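PDB 4IED: class D beta-lactamase from Fusobacterium nucleatum subsp. polymorphum, which probably hydrolyses beta-lactam antibiotics such as penicillins to substituted beta-amino acids, and so confers antibiotic resistance. Local coordinates for residues G29-Y34 with F224-D229; M79-D84 with V108-K113; N98-I103 with V179-I184. One frame throughout, in Å; residues are numbered along the deposited sequence.

Contact 1. Residues G29-Y34 with F224-D229; sequences GTFVVY and FAINLD
G29-Y34 and F224-D229 are neighbouring antiparallel strands, 4.8 Å apart at closest approach between their axes and 174° apart in direction. T30 with N227 and V32 with A225 are the hydrogen-bonded pairs. In each, both backbone N-H groups meet the partner's carbonyl oxygen. The bond from V32 N to A225 O is 2.9 Å long and nearly straight, 169° at the hydrogen. F31/I226 lies between them, with G29/L228 and V33/F224 flanking, all non-hydrogen-bonded. The CA-H groups of G29, F31, F224 and I226 lean on carbonyl oxygens, as where G29 CA lies 3.1 Å from N227 O.

F31, V33, F224 and I226 project from one face of the sheet. F31 has its CG anti to the backbone N (chi1 -173°), which carries the ring across to the other strand. I226 CD1 then lies over one ring face, offset toward the rim, 4.2 Å above its plane. A225 O meets the ring edge in plane, 3.6 Å from F31 CD1. V33 CG2 rests on F224 CB at 4.0 Å.

This is the central antiparallel sheet of the serine beta-lactamase fold, with the first strand set beside the last. Helices 16-25 and 238-249, near the two chain ends, pack on the F31 face. Helix 154-165 covers the face of T30 and A225.

On that second face T30 CG2 sits 3.5 Å from N227 OD1, a packing contact. The polar atoms have other partners: T30 OG1, with one proton, reaches Y44 O and N45 O, and N227 OD1 bonds to R48 NE. R48 also forms a salt bridge with D229.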
loop_
_atom_site.group_PDB
_atom_site.type_symbol
_atom_site.label_atom_id
_atom_site.label_comp_id
_atom_site.label_asym_id
_atom_site.label_seq_id
_atom_site.Cartn_x
_atom_site.Cartn_y
_atom_site.Cartn_z
ATOM N N GLY A 29 -13.733 -6.215 8.625
ATOM C CA GLY A 29 -12.393 -6.128 8.060
ATOM C C GLY A 29 -11.381 -6.780 8.975
ATOM O O GLY A 29 -11.685 -7.587 9.820
ATOM N N THR A 30 -10.105 -6.426 8.719
ATOM C CA THR A 30 -9.028 -6.927 9.480
ATOM C C THR A 30 -7.982 -5.807 9.651
ATOM O O THR A 30 -7.902 -4.862 8.836
ATOM C CB THR A 30 -8.340 -8.111 8.714
ATOM O OG1 THR A 30 -7.313 -8.694 9.562
ATOM C CG2 THR A 30 -7.709 -7.706 7.343
ATOM N N PHE A 31 -7.141 -5.951 10.691
ATOM C CA PHE A 31 -6.090 -4.968 10.934
ATOM C C PHE A 31 -4.926 -5.693 11.614
ATOM O O PHE A 31 -5.111 -6.460 12.537
ATOM C CB PHE A 31 -6.711 -3.916 11.851
ATOM C CG PHE A 31 -5.862 -2.639 12.158
ATOM C CD1 PHE A 31 -4.744 -2.290 11.473
ATOM C CD2 PHE A 31 -6.252 -1.832 13.255
ATOM C CE1 PHE A 31 -4.070 -1.131 11.802
ATOM C CE2 PHE A 31 -5.514 -0.695 13.627
ATOM C CZ PHE A 31 -4.456 -0.412 12.882
ATOM N N VAL A 32 -3.724 -5.520 11.060
ATOM C CA VAL A 32 -2.498 -6.058 11.619
ATOM C C VAL A 32 -1.515 -4.958 11.811
ATOM O O VAL A 32 -1.298 -4.185 10.920
ATOM C CB VAL A 32 -1.897 -7.098 10.631
ATOM C CG1 VAL A 32 -0.661 -7.730 11.196
ATOM C CG2 VAL A 32 -2.944 -8.151 10.337
ATOM N N VAL A 33 -0.901 -4.971 12.989
ATOM C CA VAL A 33 0.222 -4.102 13.286
ATOM C C VAL A 33 1.376 -4.979 13.786
ATOM O O VAL A 33 1.199 -5.744 14.706
ATOM C CB VAL A 33 -0.096 -3.012 14.296
ATOM C CG1 VAL A 33 1.196 -2.227 14.683
ATOM C CG2 VAL A 33 -1.234 -2.109 13.809
ATOM N N TYR A 34 2.567 -4.812 13.183
ATOM C CA TYR A 34 3.819 -5.488 13.611
ATOM C C TYR A 34 4.655 -4.452 14.328
ATOM O O TYR A 34 4.974 -3.389 13.747
ATOM C CB TYR A 34 4.586 -6.109 12.477
ATOM C CG TYR A 34 5.923 -6.746 12.885
ATOM C CD1 TYR A 34 5.942 -7.868 13.682
ATOM C CD2 TYR A 34 7.150 -6.164 12.529
ATOM C CE1 TYR A 34 7.151 -8.425 14.096
ATOM C CE2 TYR A 34 8.338 -6.715 12.897
ATOM C CZ TYR A 34 8.343 -7.863 13.628
ATOM O OH TYR A 34 9.511 -8.439 14.073
ATOM N N PHE A 224 1.950 -1.705 9.316
ATOM C CA PHE A 224 0.500 -1.957 9.460
ATOM C C PHE A 224 -0.147 -2.131 8.103
ATOM O O PHE A 224 0.264 -1.725 7.043
ATOM C CB PHE A 224 -0.200 -0.812 10.183
ATOM C CG PHE A 224 -0.230 0.489 9.391
ATOM C CD1 PHE A 224 -1.259 0.754 8.455
ATOM C CD2 PHE A 224 0.732 1.456 9.621
ATOM C CE1 PHE A 224 -1.280 1.913 7.744
ATOM C CE2 PHE A 224 0.694 2.634 8.893
ATOM C CZ PHE A 224 -0.297 2.836 7.950
ATOM N N ALA A 225 -1.267 -2.891 8.199
ATOM C CA ALA A 225 -2.306 -3.049 7.129
ATOM C C ALA A 225 -3.703 -3.236 7.661
ATOM O O ALA A 225 -3.901 -4.094 8.529
ATOM C CB ALA A 225 -1.949 -4.235 6.251
ATOM N N ILE A 226 -4.591 -2.419 7.103
ATOM C CA ILE A 226 -6.033 -2.576 7.364
ATOM C C ILE A 226 -6.673 -2.783 6.018
ATOM O O ILE A 226 -6.309 -2.215 4.997
ATOM C CB ILE A 226 -6.612 -1.353 8.090
ATOM C CG1 ILE A 226 -8.080 -1.610 8.588
ATOM C CG2 ILE A 226 -6.587 -0.078 7.267
ATOM C CD1 ILE A 226 -8.485 -0.543 9.568
ATOM N N ASN A 227 -7.661 -3.674 6.023
ATOM C CA ASN A 227 -8.665 -3.678 4.910
ATOM C C ASN A 227 -10.046 -3.877 5.470
ATOM O O ASN A 227 -10.274 -4.433 6.521
ATOM C CB ASN A 227 -8.278 -4.656 3.772
ATOM C CG ASN A 227 -8.358 -6.123 4.157
ATOM O OD1 ASN A 227 -9.381 -6.649 4.498
ATOM N ND2 ASN A 227 -7.231 -6.833 3.975
ATOM N N LEU A 228 -10.988 -3.291 4.761
ATOM C CA LEU A 228 -12.398 -3.205 5.238
ATOM C C LEU A 228 -13.292 -3.365 4.046
ATOM O O LEU A 228 -12.971 -2.959 2.958
ATOM C CB LEU A 228 -12.658 -1.729 5.754
ATOM C CG LEU A 228 -11.729 -1.121 6.817
ATOM C CD1 LEU A 228 -11.886 0.403 7.000
ATOM C CD2 LEU A 228 -12.085 -1.953 8.082
ATOM N N ASP A 229 -14.471 -3.846 4.309
ATOM C CA ASP A 229 -15.571 -3.858 3.288
ATOM C C ASP A 229 -16.082 -2.461 3.195
ATOM O O ASP A 229 -16.605 -1.935 4.193
ATOM C CB ASP A 229 -16.714 -4.858 3.719
ATOM C CG ASP A 229 -16.257 -6.324 3.705
ATOM O OD1 ASP A 229 -15.162 -6.640 3.119
ATOM O OD2 ASP A 229 -17.067 -7.115 4.198
#

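Contact 2. Residues M79-D84 with V108-K113; sequences MFYYYD and VPAYKK
The backbone oxygen of F80 is met by the outer methylene of K113, with K113 CE 3.3 Å from F80 O. It is a packing contact, and no hydrogen bond joins the two segments. K113 is modelled in two conformers, so the details of its outer chain hold for one of them. In that conformer the chain runs extended from the helix and bends only at its last torsion (chi4 52°). It slides past the F80 side chain, which points the other way. K113 CD lies over one face of the F80 ring, 4.3 Å from the centroid, a CH-pi contact. K113 CG is 3.7 Å from F80 CZ. The ammonium group is too far from the ring for more than a weak attraction; its salt bridge is to E117, one helical turn further on.

The edge of the same ring meets the helix backbone. A110 O lies in the ring plane, 3.6 Å from F80 CE2.

Y81 packs on the start of the helix. Its CG is anti to the backbone N (chi1 173°), which brings the ring against P109 and A110. Y81 CB touches A110 CB at 3.7 Å. A110 N lies over one ring face, and P109 CB is 3.8 Å from Y81 CE1. K113 CD comes to the ring edge. L99 and V73 also pack on F80.

F80 and Y81 both face S97 and share backbone hydrogen bonds with it, which is a classic beta bulge. The bulge seats both aromatic residues on the first turns of helix 108-130, in the helical region of the class D fold. V108, where this helix starts, is probably the last residue of the family's Ser-x-Val motif.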
loop_
_atom_site.group_PDB
_atom_site.type_symbol
_atom_site.label_atom_id
_atom_site.label_comp_id
_atom_site.label_asym_id
_atom_site.label_seq_id
_atom_site.Cartn_x
_atom_site.Cartn_y
_atom_site.Cartn_z
ATOM N N MET A 79 10.498 13.290 -14.799
ATOM C CA MET A 79 9.190 13.318 -15.501
ATOM C C MET A 79 9.071 11.997 -16.302
ATOM O O MET A 79 10.013 11.556 -16.962
ATOM C CB MET A 79 9.022 14.531 -16.385
ATOM C CG MET A 79 9.101 15.845 -15.599
ATOM S SD MET A 79 8.012 15.965 -14.187
ATOM C CE MET A 79 6.391 16.013 -14.800
ATOM N N PHE A 80 7.878 11.426 -16.220
ATOM C CA PHE A 80 7.595 10.094 -16.786
ATOM C C PHE A 80 6.255 9.965 -17.494
ATOM O O PHE A 80 6.232 9.390 -18.579
ATOM C CB PHE A 80 7.617 9.075 -15.633
ATOM C CG PHE A 80 7.225 7.650 -16.094
ATOM C CD1 PHE A 80 8.062 6.956 -16.921
ATOM C CD2 PHE A 80 6.022 7.100 -15.644
ATOM C CE1 PHE A 80 7.720 5.672 -17.399
ATOM C CE2 PHE A 80 5.714 5.812 -16.099
ATOM C CZ PHE A 80 6.509 5.164 -17.019
ATOM N N TYR A 81 5.182 10.461 -16.900
ATOM C CA TYR A 81 3.846 10.358 -17.495
ATOM C C TYR A 81 3.522 11.672 -18.179
ATOM O O TYR A 81 3.647 12.770 -17.572
ATOM C CB TYR A 81 2.805 10.063 -16.426
ATOM C CG TYR A 81 1.422 10.113 -16.945
ATOM C CD1 TYR A 81 0.903 9.088 -17.681
ATOM C CD2 TYR A 81 0.620 11.163 -16.623
ATOM C CE1 TYR A 81 -0.396 9.225 -18.180
ATOM C CE2 TYR A 81 -0.690 11.282 -17.109
ATOM C CZ TYR A 81 -1.197 10.299 -17.862
ATOM O OH TYR A 81 -2.508 10.429 -18.378
ATOM N N TYR A 82 3.071 11.612 -19.395
ATOM C CA TYR A 82 2.743 12.768 -20.217
ATOM C C TYR A 82 1.261 12.745 -20.504
ATOM O O TYR A 82 0.715 11.815 -21.184
ATOM C CB TYR A 82 3.573 12.751 -21.545
ATOM C CG TYR A 82 5.085 12.802 -21.316
ATOM C CD1 TYR A 82 5.741 14.033 -21.180
ATOM C CD2 TYR A 82 5.759 11.693 -21.208
ATOM C CE1 TYR A 82 7.132 14.065 -20.925
ATOM C CE2 TYR A 82 7.126 11.672 -20.894
ATOM C CZ TYR A 82 7.774 12.870 -20.772
ATOM O OH TYR A 82 9.171 12.847 -20.507
ATOM N N TYR A 83 0.571 13.701 -19.939
ATOM C CA TYR A 83 -0.893 13.746 -20.075
ATOM C C TYR A 83 -1.259 14.200 -21.456
ATOM O O TYR A 83 -0.471 14.898 -22.138
ATOM C CB TYR A 83 -1.486 14.623 -18.947
ATOM C CG TYR A 83 -3.028 14.691 -19.040
ATOM C CD1 TYR A 83 -3.775 13.550 -18.876
ATOM C CD2 TYR A 83 -3.737 15.918 -19.137
ATOM C CE1 TYR A 83 -5.152 13.604 -18.964
ATOM C CE2 TYR A 83 -5.134 15.970 -19.227
ATOM C CZ TYR A 83 -5.810 14.808 -19.110
ATOM O OH TYR A 83 -7.195 14.899 -19.198
ATOM N N ASP A 84 -2.364 13.733 -21.996
ATOM C CA ASP A 84 -2.820 13.970 -23.382
ATOM C C ASP A 84 -4.260 14.451 -23.518
ATOM O O ASP A 84 -4.819 14.371 -24.613
ATOM C CB ASP A 84 -2.640 12.651 -24.127
ATOM C CG ASP A 84 -3.614 11.583 -23.635
ATOM O OD1 ASP A 84 -4.166 11.598 -22.472
ATOM O OD2 ASP A 84 -3.856 10.611 -24.491
ATOM N N VAL A 108 -3.549 6.457 -11.544
ATOM C CA VAL A 108 -3.558 5.160 -12.214
ATOM C C VAL A 108 -2.982 5.198 -13.581
ATOM O O VAL A 108 -2.252 4.278 -13.905
ATOM C CB VAL A 108 -4.959 4.582 -12.188
ATOM C CG1 VAL A 108 -4.956 3.131 -12.739
ATOM C CG2 VAL A 108 -5.532 4.460 -10.798
ATOM N N PRO A 109 -3.326 6.195 -14.472
ATOM C CA PRO A 109 -2.720 6.047 -15.800
ATOM C C PRO A 109 -1.222 6.050 -15.839
ATOM O O PRO A 109 -0.583 5.436 -16.756
ATOM C CB PRO A 109 -3.265 7.225 -16.598
ATOM C CG PRO A 109 -4.159 8.005 -15.621
ATOM C CD PRO A 109 -4.270 7.301 -14.333
ATOM N N ALA A 110 -0.546 6.726 -14.924
ATOM C CA ALA A 110 0.919 6.777 -14.856
ATOM C C ALA A 110 1.439 5.384 -14.463
ATOM O O ALA A 110 2.412 4.958 -15.019
ATOM C CB ALA A 110 1.339 7.810 -13.826
ATOM N N TYR A 111 0.770 4.698 -13.525
ATOM C CA TYR A 111 1.202 3.409 -13.103
ATOM C C TYR A 111 0.826 2.302 -14.112
ATOM O O TYR A 111 1.558 1.297 -14.233
ATOM C CB TYR A 111 0.743 3.094 -11.679
ATOM C CG TYR A 111 1.691 3.703 -10.674
ATOM C CD1 TYR A 111 1.471 5.021 -10.194
ATOM C CD2 TYR A 111 2.784 2.989 -10.237
ATOM C CE1 TYR A 111 2.434 5.605 -9.414
ATOM C CE2 TYR A 111 3.708 3.591 -9.401
ATOM C CZ TYR A 111 3.479 4.877 -8.964
ATOM O OH TYR A 111 4.418 5.489 -8.124
ATOM N N LYS A 112 -0.214 2.527 -14.895
ATOM C CA LYS A 112 -0.496 1.572 -16.012
ATOM C C LYS A 112 0.673 1.727 -17.049
ATOM O O LYS A 112 1.170 0.734 -17.572
ATOM C CB LYS A 112 -1.830 1.859 -16.605
ATOM C CG LYS A 112 -2.948 1.433 -15.744
ATOM C CD LYS A 112 -4.300 1.613 -16.441
ATOM C CE LYS A 112 -5.434 0.978 -15.683
ATOM N NZ LYS A 112 -6.732 1.056 -16.345
ATOM N N LYS A 113 1.067 2.945 -17.386
ATOM C CA LYS A 113 2.214 3.142 -18.261
ATOM C C LYS A 113 3.466 2.474 -17.725
ATOM O O LYS A 113 4.193 1.779 -18.470
ATOM C CB LYS A 113 2.461 4.646 -18.417
ATOM C CG LYS A 113 3.651 5.025 -19.292
ATOM C CD LYS A 113 3.739 6.527 -19.425
ATOM C CE LYS A 113 4.846 6.939 -20.309
ATOM N NZ LYS A 113 4.787 6.244 -21.636
#

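Contact 3. Residues N98-I103 with V179-I184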
loop_
_atom_site.group_PDB
_atom_site.type_symbol
_atom_site.label_atom_id
_atom_site.label_comp_id
_atom_site.label_asym_id
_atom_site.label_seq_id
_atom_site.Cartn_x
_atom_site.Cartn_y
_atom_site.Cartn_z
ATOM N N ASN A 98 5.849 13.049 -12.526
ATOM C CA ASN A 98 6.819 12.080 -12.098
ATOM C C ASN A 98 6.197 11.040 -11.152
ATOM O O ASN A 98 5.058 11.207 -10.771
ATOM C CB ASN A 98 8.110 12.731 -11.522
ATOM C CG ASN A 98 7.808 13.631 -10.327
ATOM O OD1 ASN A 98 6.914 13.439 -9.539
ATOM N ND2 ASN A 98 8.579 14.689 -10.238
ATOM N N LEU A 99 6.931 10.028 -10.739
ATOM C CA LEU A 99 6.312 8.978 -9.910
ATOM C C LEU A 99 5.976 9.415 -8.528
ATOM O O LEU A 99 5.090 9.004 -7.886
ATOM C CB LEU A 99 7.124 7.671 -9.933
ATOM C CG LEU A 99 7.225 6.887 -11.261
ATOM C CD1 LEU A 99 8.042 5.623 -11.037
ATOM C CD2 LEU A 99 5.892 6.525 -11.809
ATOM N N ARG A 100 6.809 10.347 -7.990
ATOM C CA ARG A 100 6.501 10.946 -6.711
ATOM C C ARG A 100 5.126 11.550 -6.647
ATOM O O ARG A 100 4.351 11.240 -5.742
ATOM C CB ARG A 100 7.556 12.002 -6.359
ATOM C CG ARG A 100 7.282 12.723 -5.073
ATOM C CD ARG A 100 8.247 13.924 -4.832
ATOM N NE ARG A 100 9.666 13.516 -4.733
ATOM C CZ ARG A 100 10.246 12.916 -3.702
ATOM N NH1 ARG A 100 9.549 12.669 -2.564
ATOM N NH2 ARG A 100 11.517 12.552 -3.906
ATOM N N TYR A 101 4.778 12.374 -7.642
ATOM C CA TYR A 101 3.450 12.946 -7.688
ATOM C C TYR A 101 2.448 11.885 -7.952
ATOM O O TYR A 101 1.355 11.855 -7.327
ATOM C CB TYR A 101 3.428 13.968 -8.807
ATOM C CG TYR A 101 2.036 14.591 -8.950
ATOM C CD1 TYR A 101 1.616 15.601 -8.146
ATOM C CD2 TYR A 101 1.185 14.153 -9.942
ATOM C CE1 TYR A 101 0.320 16.136 -8.236
ATOM C CE2 TYR A 101 -0.119 14.688 -10.053
ATOM C CZ TYR A 101 -0.503 15.656 -9.197
ATOM O OH TYR A 101 -1.733 16.277 -9.230
ATOM N N ALA A 102 2.780 10.998 -8.871
ATOM C CA ALA A 102 1.803 9.970 -9.285
ATOM C C ALA A 102 1.340 9.097 -8.097
ATOM O O ALA A 102 0.149 8.785 -7.914
ATOM C CB ALA A 102 2.335 9.128 -10.355
ATOM N N ILE A 103 2.252 8.716 -7.212
ATOM C CA ILE A 103 1.848 7.873 -6.068
ATOM C C ILE A 103 1.002 8.658 -5.071
ATOM O O ILE A 103 0.040 8.122 -4.514
ATOM C CB ILE A 103 3.016 7.112 -5.430
ATOM C CG1 ILE A 103 2.524 5.972 -4.534
ATOM C CG2 ILE A 103 3.885 8.100 -4.570
ATOM C CD1 ILE A 103 3.614 5.005 -4.060
ATOM N N VAL A 179 11.346 4.983 -2.385
ATOM C CA VAL A 179 9.977 4.586 -2.123
ATOM C C VAL A 179 9.527 5.007 -0.709
ATOM O O VAL A 179 8.375 5.423 -0.479
ATOM C CB VAL A 179 9.801 3.045 -2.360
ATOM C CG1 VAL A 179 8.373 2.600 -1.925
ATOM C CG2 VAL A 179 10.026 2.729 -3.831
ATOM N N LYS A 180 10.427 4.945 0.257
ATOM C CA LYS A 180 10.133 5.504 1.563
ATOM C C LYS A 180 9.862 6.999 1.460
ATOM O O LYS A 180 8.864 7.477 2.042
ATOM C CB LYS A 180 11.341 5.308 2.507
ATOM C CG LYS A 180 11.674 3.817 2.788
ATOM C CD LYS A 180 12.798 3.728 3.837
ATOM C CE LYS A 180 12.253 4.101 5.226
ATOM N NZ LYS A 180 13.317 4.047 6.270
ATOM N N ASP A 181 10.664 7.748 0.730
ATOM C CA ASP A 181 10.492 9.176 0.707
ATOM C C ASP A 181 9.141 9.591 0.085
ATOM O O ASP A 181 8.467 10.492 0.560
ATOM C CB ASP A 181 11.608 9.798 -0.062
ATOM C CG ASP A 181 11.753 11.283 0.224
ATOM O OD1 ASP A 181 12.199 11.649 1.356
ATOM O OD2 ASP A 181 11.499 12.118 -0.688
ATOM N N ILE A 182 8.743 8.949 -1.001
ATOM C CA ILE A 182 7.479 9.316 -1.693
ATOM C C ILE A 182 6.221 8.960 -0.956
ATOM O O ILE A 182 5.171 9.525 -1.270
ATOM C CB ILE A 182 7.425 8.748 -3.120
ATOM C CG1 ILE A 182 7.260 7.231 -3.157
ATOM C CG2 ILE A 182 8.681 9.242 -3.913
ATOM C CD1 ILE A 182 7.320 6.556 -4.488
ATOM N N THR A 183 6.336 8.029 -0.026
ATOM C CA THR A 183 5.229 7.582 0.793
ATOM C C THR A 183 5.058 8.305 2.123
ATOM O O THR A 183 4.130 7.926 2.896
ATOM C CB THR A 183 5.239 6.063 1.036
ATOM O OG1 THR A 183 6.490 5.701 1.644
ATOM C CG2 THR A 183 4.983 5.215 -0.274
ATOM N N ILE A 184 5.802 9.369 2.398
ATOM C CA ILE A 184 5.647 10.114 3.607
ATOM C C ILE A 184 4.264 10.778 3.601
ATOM O O ILE A 184 3.970 11.553 2.688
ATOM C CB ILE A 184 6.751 11.148 3.788
ATOM C CG1 ILE A 184 8.103 10.409 3.942
ATOM C CG2 ILE A 184 6.385 11.977 4.987
ATOM C CD1 ILE A 184 9.302 11.331 3.915
HETATM O O HOH W 1 7.396 12.995 -0.251
#
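R100 reaches D181 by an extended chain that turns near its end: CG is anti to the backbone N (chi1 177°), and the bend comes at chi3, -62°. D181 likewise holds CG anti to its own N, which sets its carboxylate against the guanidinium. The result is a salt bridge. R100 NH1 gives D181 OD2 a 2.8 Å hydrogen bond, and R100 NH2 adds a weak one of 3.2 Å to the same oxygen. The oxygen is met on its anti side, out of the carboxylate plane. The two flat groups are turned 83° against each other, so this is not the flat two-oxygen pairing of the groups. A water backs the bridge. It donates to the backbone D181 O at 2.8 Å and accepts weakly from R100 NH1. R100 NE has a second acid, D77, so the guanidinium has two acidic partners.

I182 packs against both R100 and I103. Its CG2 branch lies over one face of the R100 guanidinium, 3.8 Å above the plane and toward the rim. Its other branch turns to I103, where I182 CG1 touches I103 CG2 at 3.8 Å. The two isoleucine side chains cross at about a right angle. I103 CD1 goes on to T183 CG2 at 4.0 Å. T64 of helix 62-69 packs against both isoleucines.

N98 is the N-cap of helix 99-105, and its OD1 accepts from Y101 N at 3.0 Å. T183 is the first residue past the other helix, and its backbone bonds to G195. I103 also touches K196, probably the lysine of the family's Lys-Thr-Gly motif. The contact thus joins two helix ends of the helical region beside the strand 192-200 that carries this motif in the class D fold.

In the fold
Contact 1 lies on the opposite side of the chain's centre from contacts 2 and 3, and both are nested inside the loop it closes. It is buried sheet, held by regular backbone hydrogen bonds with apolar packing on one face and polar T30 and N227 on the other. Contacts 2 and 3 lie in the helical region, their centres 14 Å apart. They touch through Y111, which packs on A102 and I103, and helix 99-105 leads into helix 108-130. Contact 2 lies furthest out and has no hydrogen bond between its segments, resting on aromatic and aliphatic packing that takes in two backbone oxygens. Contact 3 combines a partly exposed salt bridge with a buried isoleucine pair.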